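Local coordinates for endopolygalacturonase (Chondrostereum purpureum, PDB 1K5C), which probably hydrolyses the alpha-1,4-galacturonosyl links of polygalacturonan, cutting within the chain as an endo-acting glycoside hydrolase of family 28, at residues D78-T90 / F112-V124. Numbering follows the deposited sequence.
Sequences DGNGALYWDGKGT and FEVLNSPAQAISV
W85 meets the turn N116–P118 with the edge of its indole. Its NE1 gives a hydrogen bond to S117 O at 3.0 Å, nearly in the ring plane, while CH2 at the far rim lies 3.4 Å from OD1 of N116, whose amide stands 88° to the ring. With CG anti to the carbonyl carbon (chi1 -64°), the indole lies back against the 3-10 turn, G81 C above the centre of one face. Replacing the indole by an alanine is likely to leave S117 O without this N-H and open a gap between G81 and N116.

P118 holds a compact, puckered ring against Y84: its CG makes a CH-pi contact over one tyrosine face, 4.1 Å from the centroid, while the phenol OH bonds to T54 N. Glycine fits at G79 and G81, where a CB would clash with N116 O; G79 N reaches L115 O at 2.9 Å in a nearly straight bond. OD1 of D78 accepts from N80 N, closing an Asx turn, and a water joins it to N116 ND2. Q120 bends at chi2 (87°) to bring NE2 within 3.2 Å of OG1 of T90, whose backbone N bonds to OD1 of the galacturonate-binding N151.

The contact continues the parallel pairing of strands 76-78 and 108-115 in the right-handed beta-helix, packing the loop leading to strand 101-104 against the turn leading into strand 122-127.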
# COMPACT_ATOMS: atom_id res chain seq x y z
N ASP A 78 -1.68 13.74 -11.96
CA ASP A 78 -1.34 14.80 -11.00
C ASP A 78 -2.60 15.15 -10.17
O ASP A 78 -3.58 15.68 -10.72
CB ASP A 78 -0.82 16.00 -11.75
CG ASP A 78 -0.40 17.18 -10.88
OD1 ASP A 78 -0.64 17.15 -9.67
OD2 ASP A 78 0.17 18.11 -11.50
N GLY A 79 -2.56 14.81 -8.90
CA GLY A 79 -3.69 15.00 -8.01
C GLY A 79 -3.75 16.37 -7.35
O GLY A 79 -4.72 16.64 -6.59
N ASN A 80 -2.78 17.27 -7.58
CA ASN A 80 -2.83 18.60 -6.98
C ASN A 80 -2.96 18.52 -5.45
O ASN A 80 -3.62 19.37 -4.82
CB ASN A 80 -3.96 19.46 -7.59
CG ASN A 80 -3.43 20.22 -8.77
OD1 ASN A 80 -2.42 20.90 -8.69
ND2 ASN A 80 -4.13 20.16 -9.90
N GLY A 81 -2.28 17.55 -4.85
CA GLY A 81 -2.53 17.27 -3.41
C GLY A 81 -2.25 18.46 -2.50
O GLY A 81 -2.93 18.61 -1.48
N ALA A 82 -1.26 19.30 -2.83
CA ALA A 82 -0.94 20.42 -1.95
C ALA A 82 -2.09 21.43 -1.83
O ALA A 82 -2.11 22.21 -0.86
CB ALA A 82 0.32 21.15 -2.41
N LEU A 83 -3.06 21.38 -2.75
CA LEU A 83 -4.24 22.24 -2.60
C LEU A 83 -5.20 21.76 -1.53
O LEU A 83 -6.15 22.49 -1.15
CB LEU A 83 -4.98 22.34 -3.94
CG LEU A 83 -4.17 22.88 -5.10
CD1 LEU A 83 -5.07 22.90 -6.39
CD2 LEU A 83 -3.57 24.25 -4.82
N TYR A 84 -4.98 20.54 -1.04
CA TYR A 84 -5.85 19.95 -0.01
C TYR A 84 -5.12 19.75 1.32
O TYR A 84 -5.73 19.82 2.37
CB TYR A 84 -6.34 18.62 -0.47
CG TYR A 84 -7.04 18.53 -1.83
CD1 TYR A 84 -8.42 18.56 -1.93
CD2 TYR A 84 -6.26 18.40 -2.97
CE1 TYR A 84 -9.03 18.49 -3.20
CE2 TYR A 84 -6.86 18.27 -4.24
CZ TYR A 84 -8.26 18.31 -4.32
OH TYR A 84 -8.88 18.14 -5.54
N TRP A 85 -3.82 19.37 1.26
CA TRP A 85 -3.14 18.90 2.48
C TRP A 85 -3.20 19.92 3.59
O TRP A 85 -2.90 21.10 3.40
CB TRP A 85 -1.66 18.62 2.14
CG TRP A 85 -1.45 17.52 1.15
CD1 TRP A 85 -2.26 16.43 0.91
CD2 TRP A 85 -0.32 17.40 0.27
NE1 TRP A 85 -1.69 15.64 -0.08
CE2 TRP A 85 -0.52 16.23 -0.50
CE3 TRP A 85 0.81 18.19 0.02
CZ2 TRP A 85 0.39 15.80 -1.48
CZ3 TRP A 85 1.70 17.78 -0.98
CH2 TRP A 85 1.48 16.61 -1.71
N ASP A 86 -3.48 19.41 4.79
CA ASP A 86 -3.64 20.29 5.96
C ASP A 86 -3.11 19.61 7.23
O ASP A 86 -3.45 20.08 8.34
CB ASP A 86 -5.07 20.72 6.13
CG ASP A 86 -6.00 19.59 6.51
OD1 ASP A 86 -5.58 18.44 6.41
OD2 ASP A 86 -7.19 19.86 6.90
N GLY A 87 -2.37 18.54 7.11
CA GLY A 87 -1.85 17.80 8.25
C GLY A 87 -2.81 16.78 8.81
O GLY A 87 -2.42 16.00 9.69
N LYS A 88 -4.09 16.78 8.37
CA LYS A 88 -5.11 15.93 8.99
C LYS A 88 -5.58 14.80 8.07
O LYS A 88 -6.28 13.89 8.54
CB LYS A 88 -6.31 16.78 9.43
CG LYS A 88 -5.90 17.80 10.52
CD LYS A 88 -7.09 18.68 10.89
CE LYS A 88 -6.66 19.64 12.02
NZ LYS A 88 -7.69 20.73 12.26
N GLY A 89 -5.23 14.85 6.79
CA GLY A 89 -5.60 13.69 5.93
C GLY A 89 -7.08 13.42 5.97
O GLY A 89 -7.93 14.33 5.93
N THR A 90 -7.40 12.13 5.99
CA THR A 90 -8.79 11.69 5.97
C THR A 90 -9.32 11.54 7.39
O THR A 90 -10.44 11.08 7.59
CB THR A 90 -8.91 10.38 5.16
OG1 THR A 90 -7.93 9.41 5.56
CG2 THR A 90 -8.61 10.64 3.71
N PHE A 112 3.88 4.29 -14.83
CA PHE A 112 3.32 5.64 -14.71
C PHE A 112 3.55 6.12 -13.28
O PHE A 112 3.95 5.35 -12.39
CB PHE A 112 1.84 5.70 -15.11
CG PHE A 112 0.93 4.83 -14.27
CD1 PHE A 112 0.40 5.29 -13.08
CD2 PHE A 112 0.60 3.55 -14.75
CE1 PHE A 112 -0.50 4.50 -12.36
CE2 PHE A 112 -0.27 2.76 -14.04
CZ PHE A 112 -0.81 3.22 -12.84
N GLU A 113 3.27 7.40 -13.09
CA GLU A 113 3.47 8.06 -11.79
C GLU A 113 2.17 8.68 -11.33
O GLU A 113 1.44 9.29 -12.12
CB GLU A 113 4.54 9.15 -11.93
CG GLU A 113 4.67 10.04 -10.68
CD GLU A 113 5.85 10.96 -10.77
OE1 GLU A 113 6.97 10.53 -10.95
OE2 GLU A 113 5.65 12.14 -10.55
N VAL A 114 1.89 8.52 -10.05
CA VAL A 114 0.89 9.31 -9.34
C VAL A 114 1.65 10.39 -8.58
O VAL A 114 2.50 10.05 -7.75
CB VAL A 114 0.07 8.41 -8.39
CG1 VAL A 114 -0.81 9.26 -7.51
CG2 VAL A 114 -0.71 7.37 -9.23
N LEU A 115 1.35 11.64 -8.91
CA LEU A 115 2.05 12.78 -8.31
C LEU A 115 1.07 13.52 -7.38
O LEU A 115 -0.02 13.95 -7.81
CB LEU A 115 2.51 13.72 -9.42
CG LEU A 115 3.14 15.04 -8.96
CD1 LEU A 115 4.47 14.80 -8.19
CD2 LEU A 115 3.42 15.94 -10.16
N ASN A 116 1.46 13.67 -6.12
CA ASN A 116 0.70 14.51 -5.18
C ASN A 116 -0.80 14.13 -5.10
O ASN A 116 -1.70 14.93 -5.35
CB ASN A 116 0.91 15.99 -5.50
CG ASN A 116 2.39 16.33 -5.41
OD1 ASN A 116 3.12 15.72 -4.60
ND2 ASN A 116 2.80 17.31 -6.21
N SER A 117 -1.04 12.87 -4.69
CA SER A 117 -2.41 12.49 -4.37
C SER A 117 -2.93 13.33 -3.19
O SER A 117 -2.19 13.65 -2.27
CB SER A 117 -2.48 11.00 -4.05
OG SER A 117 -1.66 10.64 -2.93
N PRO A 118 -4.25 13.65 -3.18
CA PRO A 118 -4.81 14.36 -2.01
C PRO A 118 -4.62 13.58 -0.73
O PRO A 118 -4.33 14.21 0.31
CB PRO A 118 -6.28 14.58 -2.39
CG PRO A 118 -6.23 14.69 -3.93
CD PRO A 118 -5.20 13.60 -4.31
N ALA A 119 -4.83 12.28 -0.77
CA ALA A 119 -4.62 11.39 0.40
C ALA A 119 -4.23 10.04 -0.19
O ALA A 119 -3.21 9.95 -0.90
CB ALA A 119 -5.81 11.42 1.35
N GLN A 120 -5.00 8.98 0.06
CA GLN A 120 -4.55 7.66 -0.36
C GLN A 120 -4.46 7.63 -1.90
O GLN A 120 -5.34 8.10 -2.62
CB GLN A 120 -5.55 6.57 0.10
CG GLN A 120 -5.60 6.40 1.63
CD GLN A 120 -6.58 7.35 2.33
OE1 GLN A 120 -7.02 8.36 1.79
NE2 GLN A 120 -6.87 7.08 3.61
N ALA A 121 -3.33 7.05 -2.40
CA ALA A 121 -3.02 7.19 -3.83
C ALA A 121 -3.71 6.15 -4.70
O ALA A 121 -4.57 6.52 -5.52
CB ALA A 121 -1.50 7.18 -4.01
N ILE A 122 -3.33 4.88 -4.58
CA ILE A 122 -3.85 3.84 -5.50
C ILE A 122 -4.56 2.74 -4.69
O ILE A 122 -3.96 2.08 -3.85
CB ILE A 122 -2.72 3.23 -6.34
CG1 ILE A 122 -1.97 4.31 -7.10
CG2 ILE A 122 -3.27 2.14 -7.26
CD1 ILE A 122 -0.75 3.81 -7.87
N SER A 123 -5.86 2.59 -4.96
CA SER A 123 -6.66 1.51 -4.39
C SER A 123 -6.76 0.38 -5.40
O SER A 123 -7.09 0.62 -6.58
CB SER A 123 -8.05 2.08 -4.05
OG SER A 123 -8.91 1.03 -3.66
N VAL A 124 -6.47 -0.82 -4.96
CA VAL A 124 -6.39 -2.01 -5.81
C VAL A 124 -7.46 -2.98 -5.39
O VAL A 124 -7.48 -3.46 -4.23
CB VAL A 124 -5.00 -2.64 -5.68
CG1 VAL A 124 -4.87 -3.87 -6.57
CG2 VAL A 124 -3.92 -1.58 -5.97
O HOH W 1 0.81 18.61 -7.91